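Local coordinates for putative lipoprotein (Clostridium perfringens ATCC 13124, PDB 4R7R) that is of unknown function but is a putative lipoprotein, probably attached to the cell surface, with an alpha-beta fold that may bind lipid, at residues S34-D39 / Q121-K126; V43-D48 / N112-E117; L69-I74 / V82-G87; Y86-I91 / S106-P111. One frame throughout, in Å; residues are numbered along the deposited sequence.

Contact 1: S34-D39 / Q121-K126; sequences SEVIVD and QYVFNK
Val36 of the edge strand 35-37 and Phe124 in the last turn of helix 116-125 stand 7.1 Å apart between their CA atoms, too far for backbone bonding, and side chains fill the gap. Val36 lies over one face of the Phe124 ring: CG2 sits 3.7 Å from the ring centroid, 20° off the ring normal, a CH-pi contact, while CG1 reaches toward the ring's CE2 side. The Phe124 CG is anti to its carbonyl carbon (chi1 -81°), which brings the ring forward to the strand, with Ser34 O at its edge near the plane. Val36 CG2 also touches Val123 CG1 at 3.8 Å. Farther along, Asp39 OD2 and Lys126 NZ form a salt bridge at 3.5 Å. Asp42 is the stronger partner of Lys126 NZ and also bonds the Tyr122 hydroxyl, so the lysine is shared between acids. Alongside in the sheet, Val36 and Val38 form backbone hydrogen bonds with Leu27 and Ile25 of strand 24-29; Val123 rests on Leu27, closing the helix end over the sheet margin.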
loop_
_atom_site.group_PDB
_atom_site.type_symbol
_atom_site.label_atom_id
_atom_site.label_comp_id
_atom_site.label_asym_id
_atom_site.label_seq_id
_atom_site.Cartn_x
_atom_site.Cartn_y
_atom_site.Cartn_z
ATOM N N SER A 34 14.461 -2.710 9.837
ATOM C CA SER A 34 15.358 -2.860 8.708
ATOM C C SER A 34 14.636 -2.490 7.410
ATOM O O SER A 34 13.431 -2.723 7.260
ATOM C CB SER A 34 15.887 -4.292 8.643
ATOM O OG SER A 34 14.816 -5.221 8.694
ATOM N N GLU A 35 15.391 -1.933 6.473
ATOM C CA GLU A 35 14.847 -1.357 5.250
ATOM C C GLU A 35 15.396 -2.066 3.996
ATOM O O GLU A 35 16.573 -2.433 3.969
ATOM C CB GLU A 35 15.186 0.129 5.223
ATOM C CG GLU A 35 14.311 0.983 4.346
ATOM C CD GLU A 35 14.536 2.459 4.595
ATOM O OE1 GLU A 35 13.882 3.285 3.917
ATOM O OE2 GLU A 35 15.362 2.791 5.478
ATOM N N VAL A 36 14.562 -2.281 2.974
ATOM C CA VAL A 36 15.053 -2.835 1.698
ATOM C C VAL A 36 14.513 -2.099 0.484
ATOM O O VAL A 36 13.425 -1.534 0.524
ATOM C CB VAL A 36 14.702 -4.335 1.507
ATOM C CG1 VAL A 36 15.463 -5.190 2.460
ATOM C CG2 VAL A 36 13.207 -4.577 1.630
ATOM N N ILE A 37 15.276 -2.121 -0.601
ATOM C CA ILE A 37 14.826 -1.561 -1.871
ATOM C C ILE A 37 14.158 -2.626 -2.724
ATOM O O ILE A 37 14.706 -3.717 -2.903
ATOM C CB ILE A 37 15.990 -0.964 -2.660
ATOM C CG1 ILE A 37 16.711 0.071 -1.804
ATOM C CG2 ILE A 37 15.490 -0.329 -3.956
ATOM C CD1 ILE A 37 15.841 1.267 -1.531
ATOM N N VAL A 38 12.979 -2.328 -3.250
ATOM C CA VAL A 38 12.331 -3.287 -4.138
ATOM C C VAL A 38 13.031 -3.303 -5.507
ATOM O O VAL A 38 13.253 -2.255 -6.120
ATOM C CB VAL A 38 10.833 -2.989 -4.309
ATOM C CG1 VAL A 38 10.251 -3.823 -5.443
ATOM C CG2 VAL A 38 10.101 -3.273 -3.008
ATOM N N ASP A 39 13.389 -4.495 -5.969
ATOM C CA ASP A 39 14.034 -4.655 -7.275
ATOM C C ASP A 39 13.160 -4.151 -8.418
ATOM O O ASP A 39 11.930 -4.179 -8.323
ATOM C CB ASP A 39 14.391 -6.126 -7.533
ATOM C CG ASP A 39 15.519 -6.618 -6.657
ATOM O OD1 ASP A 39 16.315 -5.775 -6.187
ATOM O OD2 ASP A 39 15.618 -7.845 -6.456
ATOM N N GLN A 121 7.120 -10.222 2.653
ATOM C CA GLN A 121 7.957 -11.287 3.216
ATOM C C GLN A 121 8.871 -11.830 2.139
ATOM O O GLN A 121 10.022 -12.164 2.397
ATOM C CB GLN A 121 7.109 -12.411 3.815
ATOM C CG GLN A 121 6.490 -12.058 5.165
ATOM C CD GLN A 121 5.677 -13.190 5.769
ATOM O OE1 GLN A 121 6.126 -14.343 5.815
ATOM N NE2 GLN A 121 4.471 -12.868 6.239
ATOM N N TYR A 122 8.348 -11.873 0.917
ATOM C CA TYR A 122 9.086 -12.362 -0.236
ATOM C C TYR A 122 10.258 -11.445 -0.623
ATOM O O TYR A 122 11.354 -11.940 -0.914
ATOM C CB TYR A 122 8.127 -12.541 -1.420
ATOM C CG TYR A 122 8.778 -12.421 -2.773
ATOM C CD1 TYR A 122 9.500 -13.472 -3.322
ATOM C CD2 TYR A 122 8.661 -11.251 -3.508
ATOM C CE1 TYR A 122 10.096 -13.352 -4.564
ATOM C CE2 TYR A 122 9.251 -11.121 -4.745
ATOM C CZ TYR A 122 9.962 -12.170 -5.272
ATOM O OH TYR A 122 10.547 -12.009 -6.515
ATOM N N VAL A 123 10.046 -10.127 -0.632
ATOM C CA VAL A 123 11.132 -9.211 -0.986
ATOM C C VAL A 123 12.286 -9.338 -0.001
ATOM O O VAL A 123 13.449 -9.401 -0.402
ATOM C CB VAL A 123 10.685 -7.745 -1.022
ATOM C CG1 VAL A 123 11.907 -6.837 -1.140
ATOM C CG2 VAL A 123 9.723 -7.508 -2.171
ATOM N N PHE A 124 11.950 -9.421 1.285
ATOM C CA PHE A 124 12.947 -9.582 2.333
ATOM C C PHE A 124 13.686 -10.924 2.279
ATOM O O PHE A 124 14.881 -10.991 2.605
ATOM C CB PHE A 124 12.294 -9.415 3.710
ATOM C CG PHE A 124 12.101 -7.988 4.111
ATOM C CD1 PHE A 124 10.859 -7.385 4.005
ATOM C CD2 PHE A 124 13.164 -7.239 4.573
ATOM C CE1 PHE A 124 10.668 -6.058 4.362
ATOM C CE2 PHE A 124 12.987 -5.907 4.935
ATOM C CZ PHE A 124 11.733 -5.313 4.827
ATOM N N ASN A 125 12.996 -11.994 1.892
ATOM C CA ASN A 125 13.639 -13.313 1.939
ATOM C C ASN A 125 14.564 -13.470 0.746
ATOM O O ASN A 125 15.583 -14.144 0.820
ATOM C CB ASN A 125 12.606 -14.439 1.993
ATOM C CG ASN A 125 11.837 -14.468 3.322
ATOM O OD1 ASN A 125 12.386 -14.125 4.385
ATOM N ND2 ASN A 125 10.563 -14.877 3.265
ATOM N N LYS A 126 14.196 -12.825 -0.351
ATOM C CA LYS A 126 15.093 -12.636 -1.479
ATOM C C LYS A 126 16.425 -12.038 -1.030
ATOM O O LYS A 126 17.487 -12.600 -1.290
ATOM C CB LYS A 126 14.435 -11.725 -2.504
ATOM C CG LYS A 126 14.260 -12.323 -3.869
ATOM C CD LYS A 126 13.480 -11.344 -4.697
ATOM C CE LYS A 126 13.724 -11.548 -6.171
ATOM N NZ LYS A 126 13.218 -10.370 -6.932
#

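Contact 2: V43-D48 / N112-E117; sequences VRIIDD and NSFKLE
Phe114 and Ile45, with Asp48, bury most of the surface where helix 45-52 meets the 3-10 turn 112-114. The Phe114 ring offers one face to Asp48, whose CB is 3.7 Å from the ring centroid and 22° off its normal, a CH-pi contact displaced toward CE1. The other rim of the ring, at CD2, lies 3.6 Å from Asp48 O, so the aromatic spans side chain and backbone of one residue. Arg44, one turn earlier, takes the Asp48 carboxylate side-on: NE gives a 2.6 Å bond to OD2 and NH2 a 3.0 Å bond to OD1, both on syn sides. This grip fixes the rotation of the carboxylate, while the helix backbone sets CB over the ring.

In Ile45 the anti chi1 (-177°) sends CG1 toward 112-117, and the turn at chi2 (68°) lays CD1 3.7 Å from Phe114 CA. Its CG1 meets Leu116 CD2 at 3.9 Å. Leu116 also packs on Ile83 and Ile85, and Ile45 on Ile25, so this apolar patch faces the sheet. Lys115 is the N-cap of helix 116-125. The arrangement is that of an alpha-beta layered fold, in which two helices pack beside each other on one face of an antiparallel sheet.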
loop_
_atom_site.group_PDB
_atom_site.type_symbol
_atom_site.label_atom_id
_atom_site.label_comp_id
_atom_site.label_asym_id
_atom_site.label_seq_id
_atom_site.Cartn_x
_atom_site.Cartn_y
_atom_site.Cartn_z
ATOM N N VAL A 43 8.752 -4.208 -8.924
ATOM C CA VAL A 43 8.115 -2.933 -8.639
ATOM C C VAL A 43 6.712 -2.825 -9.265
ATOM O O VAL A 43 5.889 -2.029 -8.816
ATOM C CB VAL A 43 9.035 -1.768 -9.113
ATOM C CG1 VAL A 43 8.418 -0.968 -10.269
ATOM C CG2 VAL A 43 9.390 -0.878 -7.943
ATOM N N ARG A 44 6.424 -3.658 -10.264
ATOM C CA ARG A 44 5.145 -3.601 -10.971
ATOM C C ARG A 44 3.967 -3.987 -10.084
ATOM O O ARG A 44 2.807 -3.878 -10.509
ATOM C CB ARG A 44 5.159 -4.500 -12.213
ATOM C CG ARG A 44 5.455 -5.975 -11.953
ATOM C CD ARG A 44 5.187 -6.810 -13.208
ATOM N NE ARG A 44 3.756 -6.869 -13.509
ATOM C CZ ARG A 44 3.239 -7.152 -14.704
ATOM N NH1 ARG A 44 4.032 -7.396 -15.740
ATOM N NH2 ARG A 44 1.920 -7.179 -14.860
ATOM N N ILE A 45 4.279 -4.424 -8.860
ATOM C CA ILE A 45 3.287 -4.837 -7.869
ATOM C C ILE A 45 2.248 -3.755 -7.630
ATOM O O ILE A 45 1.075 -4.063 -7.464
ATOM C CB ILE A 45 3.955 -5.226 -6.494
ATOM C CG1 ILE A 45 2.901 -5.716 -5.496
ATOM C CG2 ILE A 45 4.772 -4.058 -5.908
ATOM C CD1 ILE A 45 2.269 -7.050 -5.868
ATOM N N ILE A 46 2.661 -2.493 -7.629
ATOM C CA ILE A 46 1.734 -1.415 -7.283
ATOM C C ILE A 46 0.736 -1.202 -8.398
ATOM O O ILE A 46 -0.472 -1.152 -8.166
ATOM C CB ILE A 46 2.461 -0.088 -6.989
ATOM C CG1 ILE A 46 3.444 -0.273 -5.831
ATOM C CG2 ILE A 46 1.452 1.018 -6.654
ATOM C CD1 ILE A 46 2.904 -1.133 -4.682
ATOM N N ASP A 47 1.238 -1.083 -9.613
ATOM C CA ASP A 47 0.364 -0.962 -10.759
ATOM C C ASP A 47 -0.654 -2.119 -10.887
ATOM O O ASP A 47 -1.837 -1.900 -11.194
ATOM C CB ASP A 47 1.197 -0.881 -12.014
ATOM C CG ASP A 47 0.418 -0.355 -13.165
ATOM O OD1 ASP A 47 -0.267 0.682 -12.974
ATOM O OD2 ASP A 47 0.469 -0.989 -14.244
ATOM N N ASP A 48 -0.177 -3.343 -10.659
ATOM C CA ASP A 48 -0.989 -4.539 -10.804
ATOM C C ASP A 48 -2.054 -4.550 -9.713
ATOM O O ASP A 48 -3.208 -4.933 -9.947
ATOM C CB ASP A 48 -0.121 -5.803 -10.732
ATOM C CG ASP A 48 0.779 -5.985 -11.965
ATOM O OD1 ASP A 48 0.527 -5.334 -13.011
ATOM O OD2 ASP A 48 1.735 -6.803 -11.895
ATOM N N ASN A 112 -4.210 -13.425 -5.814
ATOM C CA ASN A 112 -3.210 -13.835 -4.833
ATOM C C ASN A 112 -1.836 -13.210 -5.072
ATOM O O ASN A 112 -1.123 -12.877 -4.118
ATOM C CB ASN A 112 -3.077 -15.365 -4.812
ATOM C CG ASN A 112 -4.331 -16.053 -4.296
ATOM O OD1 ASN A 112 -4.918 -15.632 -3.294
ATOM N ND2 ASN A 112 -4.755 -17.112 -4.983
ATOM N N SER A 113 -1.466 -13.060 -6.338
ATOM C CA SER A 113 -0.176 -12.485 -6.704
ATOM C C SER A 113 0.062 -11.088 -6.125
ATOM O O SER A 113 1.196 -10.743 -5.789
ATOM C CB SER A 113 -0.045 -12.419 -8.225
ATOM O OG SER A 113 0.246 -13.694 -8.726
ATOM N N PHE A 114 -1.006 -10.302 -6.011
ATOM C CA PHE A 114 -0.897 -8.917 -5.571
ATOM C C PHE A 114 -1.199 -8.716 -4.078
ATOM O O PHE A 114 -1.335 -7.584 -3.635
ATOM C CB PHE A 114 -1.829 -8.023 -6.406
ATOM C CG PHE A 114 -1.834 -8.352 -7.883
ATOM C CD1 PHE A 114 -0.663 -8.735 -8.536
ATOM C CD2 PHE A 114 -3.020 -8.305 -8.614
ATOM C CE1 PHE A 114 -0.679 -9.059 -9.902
ATOM C CE2 PHE A 114 -3.042 -8.629 -9.972
ATOM C CZ PHE A 114 -1.870 -9.003 -10.618
ATOM N N LYS A 115 -1.315 -9.786 -3.294
ATOM C CA LYS A 115 -1.458 -9.614 -1.837
ATOM C C LYS A 115 -0.162 -9.018 -1.264
ATOM O O LYS A 115 0.925 -9.494 -1.575
ATOM C CB LYS A 115 -1.769 -10.941 -1.136
ATOM C CG LYS A 115 -3.059 -11.623 -1.556
ATOM C CD LYS A 115 -4.288 -10.927 -0.985
ATOM C CE LYS A 115 -5.494 -11.871 -0.992
ATOM N NZ LYS A 115 -5.538 -12.820 0.167
ATOM N N LEU A 116 -0.269 -7.999 -0.417
ATOM C CA LEU A 116 0.909 -7.245 -0.000
ATOM C C LEU A 116 1.706 -7.842 1.163
ATOM O O LEU A 116 2.937 -7.753 1.160
ATOM C CB LEU A 116 0.512 -5.813 0.344
ATOM C CG LEU A 116 0.156 -5.006 -0.907
ATOM C CD1 LEU A 116 -0.046 -3.518 -0.578
ATOM C CD2 LEU A 116 1.201 -5.207 -2.005
ATOM N N GLU A 117 1.042 -8.423 2.160
ATOM C CA GLU A 117 1.788 -9.065 3.252
ATOM C C GLU A 117 2.708 -10.218 2.747
ATOM O O GLU A 117 3.881 -10.278 3.140
ATOM C CB GLU A 117 0.846 -9.576 4.359
ATOM C CG GLU A 117 1.615 -10.203 5.544
ATOM C CD GLU A 117 0.728 -10.829 6.637
ATOM O OE1 GLU A 117 -0.525 -10.718 6.578
ATOM O OE2 GLU A 117 1.304 -11.442 7.570
#

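Contact 3: L69-I74 / V82-G87; sequences LYKIFI and VIDIYG
Tyr70 pairs with Ile85 and Ile72 with Ile83 in an antiparallel beta hairpin of strands 70-75 and 80-85, in the middle of the sheet. Both are hydrogen-bonded pairs; Ile72 N reaches Ile83 O at 2.8 Å with a nearly straight N-H bond (173°). Between them Lys71 faces Asp84 as a non-hydrogen-bonded pair, the two side chains lying side by side and pointing the same way.

From its CB, the Lys71 chain runs past the carboxylate: CB stands 4.2 Å from Asp84 OD1, CG comes within 3.1 Å of that oxygen, and CD passes a little farther off. CE then touches Val82 CG1. A bend at chi4 (73°) turns NZ back to Asp84 OD1, a 2.6 Å salt bridge met on the syn side. Tyr94 OH bonds both Lys71 NZ and Asp84 OD2, joining the pair to strand 90-95.

Beyond Lys71 on that face, Phe73 and Val82 lie side by side, ring atom CE1 3.8 Å from Val82 CG2. On the face of Ile72, Ile83 and Ile85 the contacts are between methyl groups: Ile72 CD1 meets Ile85 CD1, and Ile74 CD1 meets Ile83 CD1 at 3.6 Å. At the hairpin's open end Leu69 and Tyr70 both face Ile85, a classic beta bulge. Leu69 N gives Ile85 O a 2.6 Å bond, whereas that from Tyr70 N is weak, at 3.4 Å.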
loop_
_atom_site.group_PDB
_atom_site.type_symbol
_atom_site.label_atom_id
_atom_site.label_comp_id
_atom_site.label_asym_id
_atom_site.label_seq_id
_atom_site.Cartn_x
_atom_site.Cartn_y
_atom_site.Cartn_z
ATOM N N LEU A 69 2.617 -4.337 10.099
ATOM C CA LEU A 69 3.665 -5.318 9.971
ATOM C C LEU A 69 4.797 -4.709 9.141
ATOM O O LEU A 69 5.982 -4.831 9.467
ATOM C CB LEU A 69 3.114 -6.591 9.323
ATOM C CG LEU A 69 2.009 -7.262 10.153
ATOM C CD1 LEU A 69 1.512 -8.515 9.460
ATOM C CD2 LEU A 69 2.466 -7.578 11.590
ATOM N N TYR A 70 4.408 -4.029 8.071
ATOM C CA TYR A 70 5.352 -3.458 7.131
ATOM C C TYR A 70 4.887 -2.089 6.673
ATOM O O TYR A 70 3.684 -1.770 6.705
ATOM C CB TYR A 70 5.517 -4.340 5.891
ATOM C CG TYR A 70 5.993 -5.748 6.134
ATOM C CD1 TYR A 70 7.337 -6.017 6.407
ATOM C CD2 TYR A 70 5.110 -6.816 6.053
ATOM C CE1 TYR A 70 7.781 -7.318 6.613
ATOM C CE2 TYR A 70 5.550 -8.121 6.247
ATOM C CZ TYR A 70 6.883 -8.363 6.530
ATOM O OH TYR A 70 7.304 -9.653 6.733
ATOM N N LYS A 71 5.845 -1.314 6.183
ATOM C CA LYS A 71 5.573 -0.010 5.630
ATOM C C LYS A 71 6.190 0.056 4.237
ATOM O O LYS A 71 7.384 -0.221 4.048
ATOM C CB LYS A 71 6.137 1.070 6.548
ATOM C CG LYS A 71 5.286 2.307 6.681
ATOM C CD LYS A 71 5.844 3.250 7.765
ATOM C CE LYS A 71 4.971 4.480 7.890
ATOM N NZ LYS A 71 3.684 4.163 8.545
ATOM N N ILE A 72 5.358 0.392 3.263
ATOM C CA ILE A 72 5.784 0.565 1.885
ATOM C C ILE A 72 5.888 2.063 1.499
ATOM O O ILE A 72 4.893 2.806 1.527
ATOM C CB ILE A 72 4.809 -0.168 0.939
ATOM C CG1 ILE A 72 4.736 -1.663 1.306
ATOM C CG2 ILE A 72 5.203 0.046 -0.518
ATOM C CD1 ILE A 72 3.852 -2.554 0.367
ATOM N N PHE A 73 7.094 2.503 1.154
ATOM C CA PHE A 73 7.304 3.877 0.698
ATOM C C PHE A 73 7.383 3.916 -0.808
ATOM O O PHE A 73 8.333 3.404 -1.407
ATOM C CB PHE A 73 8.569 4.479 1.317
ATOM C CG PHE A 73 8.450 4.691 2.787
ATOM C CD1 PHE A 73 7.790 5.799 3.285
ATOM C CD2 PHE A 73 8.944 3.750 3.680
ATOM C CE1 PHE A 73 7.653 5.998 4.646
ATOM C CE2 PHE A 73 8.812 3.940 5.039
ATOM C CZ PHE A 73 8.158 5.069 5.526
ATOM N N ILE A 74 6.363 4.503 -1.418
ATOM C CA ILE A 74 6.322 4.635 -2.865
ATOM C C ILE A 74 6.794 6.033 -3.230
ATOM O O ILE A 74 6.147 7.041 -2.913
ATOM C CB ILE A 74 4.927 4.383 -3.428
ATOM C CG1 ILE A 74 4.446 2.994 -3.020
ATOM C CG2 ILE A 74 4.942 4.502 -4.938
ATOM C CD1 ILE A 74 2.984 2.758 -3.312
ATOM N N VAL A 82 2.483 6.332 1.123
ATOM C CA VAL A 82 2.782 5.322 2.108
ATOM C C VAL A 82 1.664 4.294 2.103
ATOM O O VAL A 82 0.488 4.643 2.034
ATOM C CB VAL A 82 2.951 5.951 3.525
ATOM C CG1 VAL A 82 3.085 4.891 4.575
ATOM C CG2 VAL A 82 4.157 6.882 3.554
ATOM N N ILE A 83 2.035 3.015 2.140
ATOM C CA ILE A 83 1.061 1.964 2.390
ATOM C C ILE A 83 1.459 1.208 3.661
ATOM O O ILE A 83 2.566 0.649 3.744
ATOM C CB ILE A 83 0.949 0.967 1.221
ATOM C CG1 ILE A 83 0.774 1.698 -0.107
ATOM C CG2 ILE A 83 -0.211 -0.006 1.455
ATOM C CD1 ILE A 83 0.796 0.773 -1.309
ATOM N N ASP A 84 0.574 1.199 4.655
ATOM C CA ASP A 84 0.844 0.432 5.861
ATOM C C ASP A 84 0.230 -0.961 5.703
ATOM O O ASP A 84 -0.933 -1.081 5.317
ATOM C CB ASP A 84 0.296 1.146 7.103
ATOM C CG ASP A 84 1.061 2.433 7.435
ATOM O OD1 ASP A 84 2.271 2.511 7.116
ATOM O OD2 ASP A 84 0.460 3.367 8.028
ATOM N N ILE A 85 1.005 -2.010 5.981
ATOM C CA ILE A 85 0.497 -3.376 5.850
ATOM C C ILE A 85 0.144 -4.009 7.207
ATOM O O ILE A 85 1.015 -4.185 8.067
ATOM C CB ILE A 85 1.530 -4.274 5.127
ATOM C CG1 ILE A 85 2.003 -3.608 3.825
ATOM C CG2 ILE A 85 0.959 -5.658 4.882
ATOM C CD1 ILE A 85 0.869 -3.241 2.908
ATOM N N TYR A 86 -1.129 -4.352 7.397
ATOM C CA TYR A 86 -1.569 -5.049 8.613
ATOM C C TYR A 86 -1.943 -6.508 8.347
ATOM O O TYR A 86 -1.734 -7.035 7.246
ATOM C CB TYR A 86 -2.766 -4.334 9.240
ATOM C CG TYR A 86 -2.464 -2.906 9.596
ATOM C CD1 TYR A 86 -2.029 -2.560 10.873
ATOM C CD2 TYR A 86 -2.576 -1.910 8.643
ATOM C CE1 TYR A 86 -1.737 -1.262 11.196
ATOM C CE2 TYR A 86 -2.289 -0.607 8.952
ATOM C CZ TYR A 86 -1.869 -0.285 10.231
ATOM O OH TYR A 86 -1.582 1.026 10.513
ATOM N N GLY A 87 -2.503 -7.157 9.362
ATOM C CA GLY A 87 -2.960 -8.527 9.220
ATOM C C GLY A 87 -4.250 -8.618 8.428
ATOM O O GLY A 87 -4.869 -7.599 8.133
#

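Contact 4: Y86-I91 / S106-P111; sequences YGDDLI and SLKDIP
Ile91 and Leu107 cross at about a right angle beside the type I' turn Gly87-Leu90, which joins strands 80-85 and 90-95 of the antiparallel sheet. In Ile91, CG2 is anti to the carbonyl carbon and CG1 sits between N and the carbonyl (chi1 73°); Ile91 CG2 lies 3.8 Å from Leu107 CD1, with Ile91 CD1 a little farther from the same methyl. Ile91 also packs on Ile83 and Ile85 of strand 80-85.

Asp88 and Asp89 have positive phi (58° and 70°), as this turn requires. The turn brings Asp89 CB toward Leu107 CB, 3.9 Å away, and directs Asp89 O at Leu107 N, a 2.8 Å hydrogen bond whose donor lies tilted from the carbonyl plane. The Asp89 carboxylate passes beside Leu107 O and Lys108 CA, but its salt bridge is with Lys115 outside the two segments. Next to this bond Leu90 and Ser106 form the end pair of strands 90-95 and 103-106, of the non-hydrogen-bonded kind.

Lys108 bends at chi2 and chi4 to come back over the turn. Its NZ stays 4.7 Å from Asp88 OD2, short of a salt bridge, and CE approaches Asp88 O to 3.1 Å.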
loop_
_atom_site.group_PDB
_atom_site.type_symbol
_atom_site.label_atom_id
_atom_site.label_comp_id
_atom_site.label_asym_id
_atom_site.label_seq_id
_atom_site.Cartn_x
_atom_site.Cartn_y
_atom_site.Cartn_z
ATOM N N TYR A 86 -1.129 -4.352 7.397
ATOM C CA TYR A 86 -1.569 -5.049 8.613
ATOM C C TYR A 86 -1.943 -6.508 8.347
ATOM O O TYR A 86 -1.734 -7.035 7.246
ATOM C CB TYR A 86 -2.766 -4.334 9.240
ATOM C CG TYR A 86 -2.464 -2.906 9.596
ATOM C CD1 TYR A 86 -2.029 -2.560 10.873
ATOM C CD2 TYR A 86 -2.576 -1.910 8.643
ATOM C CE1 TYR A 86 -1.737 -1.262 11.196
ATOM C CE2 TYR A 86 -2.289 -0.607 8.952
ATOM C CZ TYR A 86 -1.869 -0.285 10.231
ATOM O OH TYR A 86 -1.582 1.026 10.513
ATOM N N GLY A 87 -2.503 -7.157 9.362
ATOM C CA GLY A 87 -2.960 -8.527 9.220
ATOM C C GLY A 87 -4.250 -8.618 8.428
ATOM O O GLY A 87 -4.869 -7.599 8.133
ATOM N N ASP A 88 -4.635 -9.838 8.063
ATOM C CA ASP A 88 -5.914 -10.094 7.398
ATOM C C ASP A 88 -6.122 -9.335 6.101
ATOM O O ASP A 88 -7.267 -9.111 5.715
ATOM C CB ASP A 88 -7.072 -9.759 8.336
ATOM C CG ASP A 88 -7.280 -10.807 9.396
ATOM O OD1 ASP A 88 -6.413 -11.714 9.536
ATOM O OD2 ASP A 88 -8.322 -10.722 10.089
ATOM N N ASP A 89 -5.032 -8.935 5.449
ATOM C CA ASP A 89 -5.094 -8.277 4.146
ATOM C C ASP A 89 -5.675 -6.868 4.236
ATOM O O ASP A 89 -6.122 -6.294 3.238
ATOM C CB ASP A 89 -5.894 -9.127 3.149
ATOM C CG ASP A 89 -5.120 -10.335 2.679
ATOM O OD1 ASP A 89 -3.877 -10.217 2.595
ATOM O OD2 ASP A 89 -5.736 -11.398 2.405
ATOM N N LEU A 90 -5.648 -6.310 5.439
ATOM C CA LEU A 90 -5.976 -4.903 5.657
ATOM C C LEU A 90 -4.754 -4.018 5.394
ATOM O O LEU A 90 -3.651 -4.316 5.851
ATOM C CB LEU A 90 -6.485 -4.702 7.093
ATOM C CG LEU A 90 -6.731 -3.290 7.659
ATOM C CD1 LEU A 90 -7.882 -2.565 6.933
ATOM C CD2 LEU A 90 -6.977 -3.329 9.173
ATOM N N ILE A 91 -4.943 -2.929 4.656
ATOM C CA ILE A 91 -3.872 -1.965 4.434
ATOM C C ILE A 91 -4.434 -0.547 4.556
ATOM O O ILE A 91 -5.649 -0.351 4.494
ATOM C CB ILE A 91 -3.211 -2.127 3.044
ATOM C CG1 ILE A 91 -4.139 -1.615 1.950
ATOM C CG2 ILE A 91 -2.823 -3.577 2.752
ATOM C CD1 ILE A 91 -3.453 -1.466 0.623
ATOM N N SER A 106 -9.571 -3.465 2.264
ATOM C CA SER A 106 -9.422 -4.895 2.495
ATOM C C SER A 106 -9.071 -5.563 1.168
ATOM O O SER A 106 -9.684 -5.271 0.136
ATOM C CB SER A 106 -10.699 -5.500 3.076
ATOM O OG SER A 106 -10.598 -6.917 3.161
ATOM N N LEU A 107 -8.093 -6.465 1.197
ATOM C CA LEU A 107 -7.569 -7.083 -0.025
ATOM C C LEU A 107 -7.896 -8.551 -0.138
ATOM O O LEU A 107 -7.185 -9.280 -0.816
ATOM C CB LEU A 107 -6.041 -6.927 -0.103
ATOM C CG LEU A 107 -5.519 -5.494 -0.075
ATOM C CD1 LEU A 107 -4.003 -5.438 -0.321
ATOM C CD2 LEU A 107 -6.267 -4.670 -1.097
ATOM N N LYS A 108 -8.948 -9.005 0.522
ATOM C CA LYS A 108 -9.244 -10.433 0.505
ATOM C C LYS A 108 -9.626 -10.965 -0.890
ATOM O O LYS A 108 -9.249 -12.092 -1.254
ATOM C CB LYS A 108 -10.340 -10.754 1.521
ATOM C CG LYS A 108 -9.800 -10.880 2.927
ATOM C CD LYS A 108 -10.760 -10.326 3.960
ATOM C CE LYS A 108 -10.110 -10.308 5.339
ATOM N NZ LYS A 108 -9.430 -11.608 5.642
ATOM N N ASP A 109 -10.340 -10.169 -1.683
ATOM C CA ASP A 109 -10.807 -10.672 -2.979
ATOM C C ASP A 109 -9.828 -10.452 -4.151
ATOM O O ASP A 109 -10.073 -10.928 -5.256
ATOM C CB ASP A 109 -12.185 -10.061 -3.330
ATOM C CG ASP A 109 -12.161 -8.534 -3.431
ATOM O OD1 ASP A 109 -13.248 -7.927 -3.600
ATOM O OD2 ASP A 109 -11.070 -7.933 -3.337
ATOM N N ILE A 110 -8.725 -9.746 -3.932
ATOM C CA ILE A 110 -7.843 -9.433 -5.056
ATOM C C ILE A 110 -6.984 -10.639 -5.407
ATOM O O ILE A 110 -6.824 -11.540 -4.587
ATOM C CB ILE A 110 -6.939 -8.217 -4.772
ATOM C CG1 ILE A 110 -5.860 -8.587 -3.778
ATOM C CG2 ILE A 110 -7.770 -6.996 -4.337
ATOM C CD1 ILE A 110 -4.627 -7.810 -3.997
ATOM N N PRO A 111 -6.444 -10.677 -6.635
ATOM C CA PRO A 111 -5.656 -11.860 -7.013
ATOM C C PRO A 111 -4.488 -12.137 -6.049
ATOM O O PRO A 111 -3.862 -11.191 -5.530
ATOM C CB PRO A 111 -5.148 -11.508 -8.413
ATOM C CG PRO A 111 -6.182 -10.526 -8.952
ATOM C CD PRO A 111 -6.629 -9.736 -7.760
#

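In the fold
Contacts 3 and 4 share Tyr86 and Gly87 and follow one another across neighbouring strands of the sheet, Ile85 CD1 touching Ile91 CG2 at 3.7 Å. Contacts 1 and 2 lie at either end of helix 116-125, which runs across one face of that sheet; their centres are 14 Å apart. Leu116 CD1 of contact 2 meets Ile85 CD1 of contact 3 at 3.6 Å, and the Phe124 ring of contact 1 touches Tyr70 of contact 3. Contact 2 is tied to contact 4 by the salt bridge of Lys115 NZ with Asp89 OD2, 2.7 Å long. Contacts 1 and 4 stay apart, nearest atoms about 9 Å from each other.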